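Local atomic coordinates of levansucrase (Bacillus megaterium, PDB entry 3OM4), a protein that belongs to the levansucrase/invertase family of bacterial enzymes, whose catalytic domain is folded as a single five-bladed beta-propeller around a central pocket. Residues L104-A109 against S116-G121; H82-V87 against M180-D185; D75-T80 against P399-D404; T44-A49 against K112-W117; D153-L158 against T175-M180. The protein carries 1 engineered substitution. All coordinates share one frame; numbering follows the deposited sequence.

Interaction 1 (L104-A109 against S116-G121); sequences LFYKKA and SWKNAG
Tyr106 and Lys118 form a hydrogen-bonded pair in the antiparallel hairpin of strands 101-108 and 118-122: Tyr106 N donates to Lys118 O at 2.9 Å, and Lys118 N answers to Tyr106 O at 2.8 Å. Further backbone bonds run from Ala120 N to Leu104 O and from Leu104 N to Gly121 O.

Two CH-pi contacts come next. Lys118 CB lies over one face of the Tyr106 ring, 3.8 Å from its centroid, and NZ goes on to Asn186 O. Lys107 CB sits 3.6 Å from the centroid of the six-membered ring of Trp117. With CG anti to the backbone N (chi1 174°) and bends at chi3 and chi4, the Lys107 chain crosses the indole obliquely and brings CE to 3.5 Å from Trp117 CZ2, before NZ binds Asp111 O and Gln85 OE1.

Phe105 and Asn119 stack, ring and amide planes 25° apart, with Asn119 CG 3.7 Å from Phe105 CE1. Asn119 OD1 also accepts from Gly121 N at 2.8 Å, an Asx turn. A water joins Tyr106 OH to Asn119 O.

Each of these lysines thus packs its methylenes on a ring while its ammonium group is satisfied by oxygens outside the two segments.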
# COMPACT_ATOMS: atom_id res chain seq x y z
N LEU A 104 11.93 -7.97 -10.32
CA LEU A 104 12.71 -8.36 -9.15
C LEU A 104 14.09 -7.71 -9.23
O LEU A 104 14.88 -8.04 -10.11
CB LEU A 104 12.82 -9.88 -9.05
CG LEU A 104 13.29 -10.50 -7.73
CD1 LEU A 104 12.74 -11.91 -7.59
CD2 LEU A 104 14.82 -10.49 -7.57
N PHE A 105 14.34 -6.78 -8.32
CA PHE A 105 15.65 -6.16 -8.18
C PHE A 105 16.38 -6.76 -6.99
O PHE A 105 15.74 -7.18 -6.02
CB PHE A 105 15.52 -4.64 -8.00
CG PHE A 105 15.01 -3.92 -9.21
CD1 PHE A 105 15.89 -3.45 -10.18
CD2 PHE A 105 13.65 -3.69 -9.37
CE1 PHE A 105 15.42 -2.78 -11.30
CE2 PHE A 105 13.17 -3.01 -10.49
CZ PHE A 105 14.06 -2.55 -11.46
N TYR A 106 17.70 -6.81 -7.06
CA TYR A 106 18.51 -7.38 -5.98
C TYR A 106 19.86 -6.68 -5.82
O TYR A 106 20.39 -6.10 -6.76
CB TYR A 106 18.70 -8.89 -6.19
CG TYR A 106 19.49 -9.25 -7.43
CD1 TYR A 106 20.84 -9.61 -7.34
CD2 TYR A 106 18.90 -9.25 -8.69
CE1 TYR A 106 21.57 -9.95 -8.47
CE2 TYR A 106 19.62 -9.59 -9.83
CZ TYR A 106 20.96 -9.94 -9.71
OH TYR A 106 21.69 -10.27 -10.82
N LYS A 107 20.39 -6.75 -4.60
CA LYS A 107 21.61 -6.03 -4.24
C LYS A 107 22.36 -6.82 -3.18
O LYS A 107 21.75 -7.33 -2.23
CB LYS A 107 21.25 -4.63 -3.72
CG LYS A 107 22.40 -3.81 -3.16
CD LYS A 107 21.93 -2.50 -2.51
CE LYS A 107 21.16 -2.72 -1.20
NZ LYS A 107 21.97 -3.34 -0.11
N LYS A 108 23.68 -6.93 -3.34
CA LYS A 108 24.54 -7.49 -2.30
C LYS A 108 24.24 -6.77 -0.99
O LYS A 108 24.21 -5.54 -0.95
CB LYS A 108 26.02 -7.33 -2.68
CG LYS A 108 26.47 -8.19 -3.86
CD LYS A 108 26.74 -9.63 -3.44
CE LYS A 108 27.19 -10.48 -4.61
NZ LYS A 108 27.21 -11.92 -4.26
N ALA A 109 23.99 -7.54 0.07
CA ALA A 109 23.53 -7.01 1.35
C ALA A 109 24.33 -5.81 1.85
O ALA A 109 23.77 -4.90 2.48
CB ALA A 109 23.49 -8.11 2.41
N SER A 116 24.06 -0.16 -7.40
CA SER A 116 24.31 -1.54 -6.96
C SER A 116 23.10 -2.46 -7.13
O SER A 116 23.23 -3.68 -6.99
CB SER A 116 24.78 -1.56 -5.50
OG SER A 116 26.01 -0.88 -5.34
N TRP A 117 21.94 -1.87 -7.40
CA TRP A 117 20.72 -2.65 -7.63
C TRP A 117 20.73 -3.24 -9.03
O TRP A 117 20.67 -2.51 -10.02
CB TRP A 117 19.48 -1.78 -7.44
CG TRP A 117 19.20 -1.48 -6.01
CD1 TRP A 117 19.50 -0.33 -5.34
CD2 TRP A 117 18.58 -2.35 -5.06
NE1 TRP A 117 19.10 -0.43 -4.03
CE2 TRP A 117 18.53 -1.66 -3.83
CE3 TRP A 117 18.06 -3.65 -5.13
CZ2 TRP A 117 17.98 -2.22 -2.67
CZ3 TRP A 117 17.51 -4.21 -3.97
CH2 TRP A 117 17.48 -3.49 -2.76
N LYS A 118 20.83 -4.56 -9.09
CA LYS A 118 20.75 -5.29 -10.35
C LYS A 118 19.31 -5.72 -10.61
O LYS A 118 18.50 -5.78 -9.68
CB LYS A 118 21.68 -6.50 -10.34
CG LYS A 118 23.16 -6.15 -10.29
CD LYS A 118 24.05 -7.39 -10.28
CE LYS A 118 24.23 -7.96 -11.68
NZ LYS A 118 25.26 -9.04 -11.71
N ASN A 119 18.99 -6.00 -11.87
CA ASN A 119 17.64 -6.33 -12.29
C ASN A 119 17.56 -7.77 -12.81
O ASN A 119 18.20 -8.11 -13.81
CB ASN A 119 17.18 -5.34 -13.36
CG ASN A 119 15.74 -5.53 -13.80
OD1 ASN A 119 15.00 -6.34 -13.24
ND2 ASN A 119 15.32 -4.77 -14.80
N ALA A 120 16.78 -8.60 -12.12
CA ALA A 120 16.59 -9.99 -12.52
C ALA A 120 15.46 -10.14 -13.55
O ALA A 120 15.17 -11.25 -14.02
CB ALA A 120 16.34 -10.87 -11.30
N GLY A 121 14.82 -9.02 -13.90
CA GLY A 121 13.74 -9.01 -14.88
C GLY A 121 12.38 -9.19 -14.25
O GLY A 121 12.23 -9.11 -13.03
O HOH W 1 20.48 -10.15 -13.19
O HOH W 2 24.97 -5.59 -5.87

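Interaction 2 (H82-V87 against M180-D185); sequences HGYQIV and MSQPND
Met180 touches strand 84-92 first, its CE resting 4.4 Å from Ile86 CD1; Leu104 and Tyr81 also pack on this methionine.

Two residues on, Gln182 does most of the work. Its chi1 of -71° leaves CG trans to the carbonyl carbon, and the chain, extended from there, carries the amide across to the other segment. OE1 lies over a face of the His82 ring, 3.6 Å from His82 CG. NE2 comes to the edge of the Tyr84 ring, 3.9 Å from CE2, with the amide turned 83° from that ring. NE2 also donates to two waters: one at 2.8 Å, which itself gives a proton to His82 O, and a second at 3.2 Å.

That second water is 2.6 Å from Tyr84 OH and donates to Asn184 O at 2.7 Å, so it brings the turn after Gln182 into the contact. Last comes Asp185, whose carbonyl O is 3.1 Å from Tyr84 OH; Lys108 NZ binds both oxygens.

Direct apolar contact is confined to the Met180 end. Elsewhere one amide, two waters and a lysine from strand 101-108 connect the strands, implying a hydrated, polar seam without direct backbone pairing.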
# COMPACT_ATOMS: atom_id res chain seq x y z
N HIS A 82 20.56 -15.60 0.25
CA HIS A 82 21.88 -15.97 -0.27
C HIS A 82 22.80 -14.76 -0.40
O HIS A 82 23.47 -14.58 -1.42
CB HIS A 82 21.74 -16.73 -1.60
CG HIS A 82 21.13 -18.09 -1.45
ND1 HIS A 82 19.82 -18.37 -1.80
CD2 HIS A 82 21.64 -19.24 -0.95
CE1 HIS A 82 19.56 -19.64 -1.55
NE2 HIS A 82 20.65 -20.19 -1.03
N GLY A 83 22.82 -13.92 0.64
CA GLY A 83 23.65 -12.72 0.68
C GLY A 83 23.07 -11.49 -0.01
O GLY A 83 23.73 -10.45 -0.09
N TYR A 84 21.84 -11.61 -0.51
CA TYR A 84 21.21 -10.53 -1.26
C TYR A 84 20.00 -9.95 -0.55
O TYR A 84 19.26 -10.67 0.12
CB TYR A 84 20.76 -11.02 -2.65
CG TYR A 84 21.88 -11.44 -3.56
CD1 TYR A 84 22.59 -10.49 -4.30
CD2 TYR A 84 22.23 -12.78 -3.70
CE1 TYR A 84 23.62 -10.87 -5.15
CE2 TYR A 84 23.26 -13.17 -4.54
CZ TYR A 84 23.95 -12.21 -5.27
OH TYR A 84 24.97 -12.59 -6.11
N GLN A 85 19.80 -8.65 -0.71
CA GLN A 85 18.51 -8.04 -0.41
C GLN A 85 17.70 -8.02 -1.71
O GLN A 85 18.26 -7.78 -2.78
CB GLN A 85 18.69 -6.62 0.15
CG GLN A 85 19.18 -6.60 1.60
CD GLN A 85 19.39 -5.20 2.14
OE1 GLN A 85 19.53 -4.23 1.39
NE2 GLN A 85 19.43 -5.08 3.47
N ILE A 86 16.41 -8.32 -1.60
CA ILE A 86 15.53 -8.38 -2.77
C ILE A 86 14.39 -7.37 -2.64
O ILE A 86 13.78 -7.25 -1.58
CB ILE A 86 14.98 -9.82 -3.00
CG1 ILE A 86 16.10 -10.74 -3.51
CG2 ILE A 86 13.81 -9.81 -3.99
CD1 ILE A 86 15.73 -12.22 -3.57
N VAL A 87 14.14 -6.64 -3.73
CA VAL A 87 13.03 -5.70 -3.81
C VAL A 87 12.18 -6.01 -5.04
O VAL A 87 12.68 -6.05 -6.17
CB VAL A 87 13.53 -4.23 -3.86
CG1 VAL A 87 12.41 -3.28 -4.28
CG2 VAL A 87 14.07 -3.82 -2.51
N MET A 180 14.16 -19.29 -7.75
CA MET A 180 15.40 -18.56 -7.99
C MET A 180 16.59 -19.49 -8.15
O MET A 180 16.60 -20.59 -7.60
CB MET A 180 15.69 -17.61 -6.81
CG MET A 180 14.54 -16.73 -6.37
SD MET A 180 14.14 -15.44 -7.56
CE MET A 180 15.57 -14.37 -7.46
N SER A 181 17.59 -19.03 -8.89
CA SER A 181 18.88 -19.71 -8.97
C SER A 181 20.02 -18.70 -9.02
O SER A 181 19.79 -17.50 -9.17
CB SER A 181 18.94 -20.66 -10.17
OG SER A 181 18.97 -19.96 -11.40
N GLN A 182 21.25 -19.19 -8.87
CA GLN A 182 22.44 -18.36 -8.97
C GLN A 182 23.33 -18.87 -10.10
O GLN A 182 24.08 -19.84 -9.92
CB GLN A 182 23.21 -18.36 -7.65
CG GLN A 182 22.53 -17.60 -6.52
CD GLN A 182 23.12 -17.92 -5.16
OE1 GLN A 182 22.81 -18.94 -4.56
NE2 GLN A 182 23.98 -17.03 -4.67
N PRO A 183 23.25 -18.23 -11.29
CA PRO A 183 24.07 -18.64 -12.44
C PRO A 183 25.56 -18.40 -12.22
O PRO A 183 26.39 -19.11 -12.81
CB PRO A 183 23.55 -17.75 -13.58
CG PRO A 183 22.86 -16.62 -12.92
CD PRO A 183 22.31 -17.14 -11.63
N ASN A 184 25.89 -17.42 -11.38
CA ASN A 184 27.26 -17.18 -10.92
C ASN A 184 27.27 -16.50 -9.54
O ASN A 184 26.22 -16.30 -8.93
CB ASN A 184 28.07 -16.39 -11.95
CG ASN A 184 27.53 -14.99 -12.20
OD1 ASN A 184 27.17 -14.27 -11.27
ND2 ASN A 184 27.49 -14.59 -13.47
N ASP A 185 28.47 -16.13 -9.08
CA ASP A 185 28.66 -15.53 -7.75
C ASP A 185 28.00 -14.16 -7.54
O ASP A 185 27.78 -13.74 -6.40
CB ASP A 185 30.15 -15.43 -7.42
CG ASP A 185 30.69 -16.68 -6.74
OD1 ASP A 185 30.95 -17.68 -7.44
OD2 ASP A 185 30.86 -16.65 -5.50
O HOH W 3 25.36 -17.11 -2.28
O HOH W 4 24.92 -15.06 -6.95

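Interaction 3 (D75-T80 against P399-D404); sequences DGTVAT and PQTKGD
Two loops from different beta-sheets meet here. The loop 75-80 leads from strand 60-72 to strand 84-92. The turn 399-404 connects the hairpin strands 392-398 and 405-412. Their touching parts run 84° apart, so they meet across one another and form no strand pairing.

The tightest place is where the Pro399 ring rests on the Gly76 carbonyl. Pro399 CG is 3.3 Å from Gly76 O and CD is 3.4 Å from the same atom, while that oxygen also accepts a hydrogen bond from Gln72 NE2. Next to it, Thr77 turns its methyl to the other loop: CG2 is 4.0 Å from Thr401 N and 4.3 Å from Thr401 CG2.

The backbones are joined through water. One molecule accepts from Val78 N at 2.8 Å and donates to Pro399 O at 2.8 Å, linking the two loops where no direct hydrogen bond does. Further along, the amide of Gln400 turns to the chain's C-terminal stretch, with Leu451 O and Val453 N as partners, and Val78 packs on Leu451 and Thr452 of the same stretch.

Within 75-80, Asp75 OD1 holds the loop in shape. Thr77 OG1, set between its own backbone N and carbonyl carbon (chi1 52°), donates to the syn lone pair of Asp75 OD1 at 2.6 Å. Thr77 N reaches that oxygen at 3.1 Å from above the carboxylate plane. An aspartate oxygen accepting from the backbone N two residues on defines an Asx turn, and this one presents Gly76 and Thr77 to the proline of a hairpin turn in another sheet.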
# COMPACT_ATOMS: atom_id res chain seq x y z
N ASP A 75 8.32 -11.47 10.37
CA ASP A 75 8.13 -10.35 11.31
C ASP A 75 8.25 -8.97 10.67
O ASP A 75 8.07 -7.95 11.34
CB ASP A 75 9.08 -10.49 12.52
CG ASP A 75 10.55 -10.26 12.16
OD1 ASP A 75 10.89 -10.12 10.97
OD2 ASP A 75 11.37 -10.21 13.10
N GLY A 76 8.56 -8.94 9.38
CA GLY A 76 8.60 -7.69 8.62
C GLY A 76 9.99 -7.12 8.37
O GLY A 76 10.14 -6.21 7.56
N THR A 77 11.00 -7.64 9.07
CA THR A 77 12.38 -7.22 8.85
C THR A 77 12.84 -7.66 7.46
O THR A 77 12.29 -8.62 6.90
CB THR A 77 13.35 -7.76 9.93
OG1 THR A 77 13.19 -9.18 10.05
CG2 THR A 77 13.07 -7.10 11.28
N VAL A 78 13.82 -6.96 6.90
CA VAL A 78 14.29 -7.23 5.54
C VAL A 78 15.06 -8.54 5.50
O VAL A 78 16.00 -8.75 6.26
CB VAL A 78 15.16 -6.08 4.99
CG1 VAL A 78 15.70 -6.43 3.60
CG2 VAL A 78 14.36 -4.80 4.92
N ALA A 79 14.63 -9.43 4.60
CA ALA A 79 15.23 -10.74 4.45
C ALA A 79 16.59 -10.66 3.77
O ALA A 79 16.88 -9.70 3.04
CB ALA A 79 14.30 -11.66 3.65
N THR A 80 17.44 -11.65 4.04
CA THR A 80 18.67 -11.84 3.30
C THR A 80 18.56 -13.17 2.57
O THR A 80 18.38 -14.22 3.20
CB THR A 80 19.92 -11.83 4.20
OG1 THR A 80 19.78 -10.81 5.20
CG2 THR A 80 21.17 -11.56 3.38
N PRO A 399 10.33 -2.11 9.10
CA PRO A 399 10.83 -2.30 10.46
C PRO A 399 12.26 -2.83 10.45
O PRO A 399 12.67 -3.51 9.50
CB PRO A 399 9.86 -3.31 11.07
CG PRO A 399 9.30 -4.05 9.92
CD PRO A 399 9.29 -3.10 8.75
N GLN A 400 13.00 -2.51 11.50
CA GLN A 400 14.43 -2.78 11.56
C GLN A 400 14.75 -3.78 12.67
O GLN A 400 13.99 -3.90 13.64
CB GLN A 400 15.21 -1.48 11.74
CG GLN A 400 15.00 -0.45 10.60
CD GLN A 400 15.55 -0.93 9.27
OE1 GLN A 400 16.74 -1.21 9.14
NE2 GLN A 400 14.69 -1.00 8.26
N THR A 401 15.86 -4.49 12.52
CA THR A 401 16.27 -5.54 13.46
C THR A 401 16.47 -5.01 14.88
O THR A 401 16.11 -5.67 15.86
CB THR A 401 17.56 -6.26 12.99
OG1 THR A 401 18.59 -5.30 12.74
CG2 THR A 401 17.30 -7.05 11.72
N LYS A 402 17.04 -3.81 14.99
CA LYS A 402 17.22 -3.14 16.28
C LYS A 402 16.92 -1.65 16.16
O LYS A 402 16.90 -1.10 15.05
CB LYS A 402 18.64 -3.38 16.81
CG LYS A 402 19.75 -2.73 15.98
CD LYS A 402 21.10 -3.42 16.18
CE LYS A 402 21.80 -2.97 17.46
NZ LYS A 402 23.13 -3.62 17.60
N GLY A 403 16.69 -1.01 17.30
CA GLY A 403 16.44 0.43 17.33
C GLY A 403 14.97 0.77 17.23
O GLY A 403 14.12 -0.09 16.96
N ASP A 404 14.66 2.05 17.43
CA ASP A 404 13.28 2.54 17.43
C ASP A 404 12.89 3.18 16.10
O ASP A 404 11.73 3.57 15.90
CB ASP A 404 13.06 3.52 18.59
CG ASP A 404 13.20 2.85 19.94
OD1 ASP A 404 12.76 1.69 20.09
OD2 ASP A 404 13.74 3.49 20.87
O HOH W 5 14.89 -4.84 8.40

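Interaction 4 (T44-A49 against K112-W117); sequences TIKNIA and KSIDSW
Ile114 opens the 3-10 turn 114-116, in the connection of the hairpin between strands 101-108 and 118-122, and packs against the irregular loop 44-49. The tight side belongs to its side chain. A trans chi1 (N to CG1, -176°) sends CD1 to within 3.4 Å of Lys46 O and 3.9 Å of Ile48 CG1; the two isoleucine side chains meet at about a right angle. The other branch, CG2, lies 3.8 Å from Lys46 CD, against the aliphatic part of the lysine. Thr424 and Gln448 add to the packing round Ile114, and Ile48 also leans on Phe425.

The other side is exposed and held by charge and water. Lys46 stretches out fully beyond CG, and its NZ makes a salt bridge with Asp115 OD2 at 2.9 Å, approaching from above the carboxylate plane, 45° out of it. Ala49 brings CB near the same carboxylate, 3.9 Å from Asp115 OD1. One water bridges the segments: it accepts from Ala49 N at 2.7 Å and stands 2.9 Å from Asn47 O, while its remaining close neighbour in the two segments is Asp115 OD1, 2.6 Å away.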
# COMPACT_ATOMS: atom_id res chain seq x y z
N THR A 44 21.40 14.99 -6.85
CA THR A 44 21.96 13.66 -6.60
C THR A 44 21.04 12.51 -7.03
O THR A 44 21.44 11.34 -6.97
CB THR A 44 22.35 13.47 -5.11
OG1 THR A 44 21.19 13.63 -4.28
CG2 THR A 44 23.41 14.48 -4.70
N ILE A 45 19.82 12.84 -7.46
CA ILE A 45 18.82 11.84 -7.84
C ILE A 45 19.20 11.12 -9.14
O ILE A 45 19.44 11.75 -10.17
CB ILE A 45 17.40 12.46 -7.94
CG1 ILE A 45 16.97 13.09 -6.60
CG2 ILE A 45 16.37 11.43 -8.44
CD1 ILE A 45 17.06 12.16 -5.39
N LYS A 46 19.24 9.79 -9.07
CA LYS A 46 19.58 8.94 -10.21
C LYS A 46 18.42 8.01 -10.57
O LYS A 46 17.68 7.56 -9.69
CB LYS A 46 20.78 8.06 -9.87
CG LYS A 46 22.12 8.77 -9.78
CD LYS A 46 23.19 7.75 -9.42
CE LYS A 46 24.58 8.35 -9.40
NZ LYS A 46 25.61 7.30 -9.15
N ASN A 47 18.29 7.71 -11.87
CA ASN A 47 17.47 6.59 -12.32
C ASN A 47 18.10 5.30 -11.82
O ASN A 47 19.31 5.24 -11.59
CB ASN A 47 17.41 6.52 -13.85
CG ASN A 47 16.73 7.72 -14.49
OD1 ASN A 47 15.88 8.37 -13.89
ND2 ASN A 47 17.11 8.01 -15.73
N ILE A 48 17.29 4.25 -11.67
CA ILE A 48 17.80 2.91 -11.43
C ILE A 48 18.43 2.43 -12.74
O ILE A 48 17.72 2.15 -13.70
CB ILE A 48 16.69 1.94 -10.98
CG1 ILE A 48 15.93 2.51 -9.78
CG2 ILE A 48 17.28 0.56 -10.66
CD1 ILE A 48 14.60 1.84 -9.51
N ALA A 49 19.76 2.37 -12.76
CA ALA A 49 20.52 2.07 -13.98
C ALA A 49 20.14 0.72 -14.61
O ALA A 49 20.08 0.59 -15.83
CB ALA A 49 22.02 2.12 -13.70
N LYS A 112 25.60 -0.33 -1.12
CA LYS A 112 24.76 0.78 -0.67
C LYS A 112 24.16 1.63 -1.79
O LYS A 112 23.03 2.11 -1.65
CB LYS A 112 25.52 1.67 0.33
CG LYS A 112 26.04 0.96 1.58
CD LYS A 112 24.95 0.20 2.35
CE LYS A 112 24.03 1.13 3.14
NZ LYS A 112 24.67 1.64 4.38
N SER A 113 24.90 1.82 -2.87
CA SER A 113 24.50 2.73 -3.94
C SER A 113 23.28 2.23 -4.72
O SER A 113 23.01 1.03 -4.76
CB SER A 113 25.67 2.99 -4.90
OG SER A 113 26.01 1.83 -5.65
N ILE A 114 22.55 3.17 -5.33
CA ILE A 114 21.44 2.83 -6.22
C ILE A 114 21.95 2.06 -7.44
O ILE A 114 21.27 1.17 -7.96
CB ILE A 114 20.61 4.08 -6.63
CG1 ILE A 114 19.40 3.67 -7.49
CG2 ILE A 114 21.50 5.14 -7.32
CD1 ILE A 114 18.43 4.79 -7.81
N ASP A 115 23.17 2.38 -7.88
CA ASP A 115 23.82 1.68 -8.99
C ASP A 115 24.13 0.21 -8.68
O ASP A 115 24.40 -0.57 -9.60
CB ASP A 115 25.11 2.42 -9.42
CG ASP A 115 24.83 3.74 -10.13
OD1 ASP A 115 23.71 3.95 -10.64
OD2 ASP A 115 25.76 4.57 -10.20
N SER A 116 24.06 -0.16 -7.40
CA SER A 116 24.31 -1.54 -6.96
C SER A 116 23.10 -2.46 -7.13
O SER A 116 23.23 -3.68 -6.99
CB SER A 116 24.78 -1.56 -5.50
OG SER A 116 26.01 -0.88 -5.34
N TRP A 117 21.94 -1.87 -7.40
CA TRP A 117 20.72 -2.65 -7.63
C TRP A 117 20.73 -3.24 -9.03
O TRP A 117 20.67 -2.51 -10.02
CB TRP A 117 19.48 -1.78 -7.44
CG TRP A 117 19.20 -1.48 -6.01
CD1 TRP A 117 19.50 -0.33 -5.34
CD2 TRP A 117 18.58 -2.35 -5.06
NE1 TRP A 117 19.10 -0.43 -4.03
CE2 TRP A 117 18.53 -1.66 -3.83
CE3 TRP A 117 18.06 -3.65 -5.13
CZ2 TRP A 117 17.98 -2.22 -2.67
CZ3 TRP A 117 17.51 -4.21 -3.97
CH2 TRP A 117 17.48 -3.49 -2.76
O HOH W 6 21.19 3.30 -10.61

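Interaction 5 (D153-L158 against T175-M180); sequences DGKVRL and TAQVNM
Arg157 leaves its backbone with N and CG trans (chi1 172°), then bends twice (chi2 59°, chi3 63°), which folds the guanidinium back over the strand that holds Thr175 and Gln177. One guanidinium face lies over Gln177 N, and at the edge NH1 donates to Thr175 OG1 at 3.1 Å, almost in the guanidinium plane. Thr175 OG1 in turn donates a hydrogen bond to Leu158 O at 2.8 Å. Ala176 N reaches that carbonyl oxygen too, at 3.1 Å, from the opposite face of its plane, so Leu158 O is gripped by two donors. Arg157 NH2 makes a salt bridge with Asp195 and is joined to Gln177 OE1 by a water.

Strands 156-164 and 170-184 form an antiparallel hairpin inside a larger sheet. Leu158 N donates to Ala176 O at 2.9 Å and Val178 N to Val156 O at 2.8 Å; beyond these, a water spans Val156 N and Val178 O.

The side of the sheet away from Arg157 and Gln177 is apolar. Leu158 CB lies 3.9 Å from Val178 CG2, and Val156 CG2 is 3.9 Å from Met180 CG, with Phe88 of strand 84-92 packed on both Val156 and Leu158. At the open end of the hairpin, just before strand 156-164, Lys155 runs its methylenes past the Gln177 amide, CG 3.4 Å from OE1, while Gln177 NE2 donates to Asn179 OD1.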
# COMPACT_ATOMS: atom_id res chain seq x y z
N ASP A 153 11.17 -22.61 4.79
CA ASP A 153 11.83 -23.52 3.85
C ASP A 153 12.80 -22.80 2.90
O ASP A 153 13.41 -23.43 2.03
CB ASP A 153 10.76 -24.30 3.06
CG ASP A 153 11.33 -25.51 2.34
OD1 ASP A 153 12.23 -26.19 2.89
OD2 ASP A 153 10.86 -25.80 1.21
N GLY A 154 12.94 -21.49 3.07
CA GLY A 154 13.88 -20.69 2.28
C GLY A 154 13.39 -20.39 0.87
O GLY A 154 14.19 -20.20 -0.05
N LYS A 155 12.07 -20.34 0.72
CA LYS A 155 11.44 -20.06 -0.56
C LYS A 155 11.00 -18.61 -0.65
O LYS A 155 10.63 -18.00 0.35
CB LYS A 155 10.23 -20.98 -0.79
CG LYS A 155 10.55 -22.48 -0.75
CD LYS A 155 11.47 -22.91 -1.88
CE LYS A 155 11.87 -24.37 -1.75
NZ LYS A 155 12.82 -24.79 -2.82
N VAL A 156 11.07 -18.06 -1.86
CA VAL A 156 10.61 -16.70 -2.13
C VAL A 156 9.12 -16.75 -2.45
O VAL A 156 8.72 -17.24 -3.51
CB VAL A 156 11.42 -16.05 -3.29
CG1 VAL A 156 10.84 -14.70 -3.67
CG2 VAL A 156 12.89 -15.91 -2.90
N ARG A 157 8.31 -16.26 -1.52
CA ARG A 157 6.86 -16.32 -1.63
C ARG A 157 6.27 -14.93 -1.85
O ARG A 157 6.32 -14.07 -0.97
CB ARG A 157 6.27 -17.00 -0.38
CG ARG A 157 4.74 -16.97 -0.26
CD ARG A 157 4.03 -17.64 -1.43
NE ARG A 157 4.33 -19.07 -1.54
CZ ARG A 157 3.64 -19.93 -2.28
NH1 ARG A 157 2.60 -19.52 -2.99
NH2 ARG A 157 4.00 -21.20 -2.31
N LEU A 158 5.72 -14.74 -3.05
CA LEU A 158 5.18 -13.45 -3.47
C LEU A 158 3.67 -13.38 -3.27
O LEU A 158 2.95 -14.37 -3.46
CB LEU A 158 5.55 -13.16 -4.93
CG LEU A 158 5.03 -11.90 -5.64
CD1 LEU A 158 5.50 -10.61 -4.97
CD2 LEU A 158 5.40 -11.90 -7.11
N THR A 175 -1.07 -15.26 -5.12
CA THR A 175 0.24 -15.71 -4.65
C THR A 175 0.97 -16.59 -5.67
O THR A 175 0.36 -17.16 -6.58
CB THR A 175 0.13 -16.44 -3.30
OG1 THR A 175 1.44 -16.61 -2.74
CG2 THR A 175 -0.56 -17.81 -3.44
N ALA A 176 2.29 -16.64 -5.53
CA ALA A 176 3.13 -17.59 -6.25
C ALA A 176 4.45 -17.73 -5.52
O ALA A 176 4.89 -16.81 -4.83
CB ALA A 176 3.37 -17.12 -7.69
N GLN A 177 5.06 -18.91 -5.66
CA GLN A 177 6.43 -19.09 -5.25
C GLN A 177 7.31 -18.71 -6.43
O GLN A 177 7.11 -19.18 -7.55
CB GLN A 177 6.68 -20.55 -4.85
CG GLN A 177 8.12 -20.84 -4.45
CD GLN A 177 8.29 -22.25 -3.92
OE1 GLN A 177 7.81 -22.58 -2.84
NE2 GLN A 177 8.97 -23.09 -4.69
N VAL A 178 8.27 -17.82 -6.19
CA VAL A 178 9.22 -17.41 -7.22
C VAL A 178 10.47 -18.27 -7.09
O VAL A 178 11.19 -18.19 -6.09
CB VAL A 178 9.58 -15.90 -7.11
CG1 VAL A 178 10.42 -15.46 -8.31
CG2 VAL A 178 8.32 -15.05 -7.00
N ASN A 179 10.71 -19.11 -8.10
CA ASN A 179 11.87 -19.98 -8.10
C ASN A 179 13.12 -19.25 -8.57
O ASN A 179 13.12 -18.65 -9.65
CB ASN A 179 11.61 -21.23 -8.95
CG ASN A 179 10.55 -22.14 -8.33
OD1 ASN A 179 10.52 -22.35 -7.12
ND2 ASN A 179 9.68 -22.69 -9.18
N MET A 180 14.16 -19.29 -7.75
CA MET A 180 15.40 -18.56 -7.99
C MET A 180 16.59 -19.49 -8.15
O MET A 180 16.60 -20.59 -7.60
CB MET A 180 15.69 -17.61 -6.81
CG MET A 180 14.54 -16.73 -6.37
SD MET A 180 14.14 -15.44 -7.56
CE MET A 180 15.57 -14.37 -7.46
O HOH W 7 11.75 -19.73 -4.03
O HOH W 8 6.53 -20.97 -1.14

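From the N terminus, interaction 4 opens first at 44-49 and closes at 112-117. Before it closes, 75-80 opens interaction 3, which closes only at 399-404, and 82-87 opens interaction 2, closing at 180-185; interaction 4 therefore crosses both. Interactions 1 and 5, two hairpins, follow in series within the span of interaction 2, itself within that of interaction 3. Interactions 1, 2 and 5 reach one sheet; interaction 1 shares Ser116 and Trp117 with interaction 4, and interaction 5 shares Met180 with interaction 2. Interaction 3 ties the loop before strand 84-92 to the hairpin turn 399-404 of another sheet, and interaction 4 ties the loop before strand 52-54 to the turn of the 101-108/118-122 hairpin.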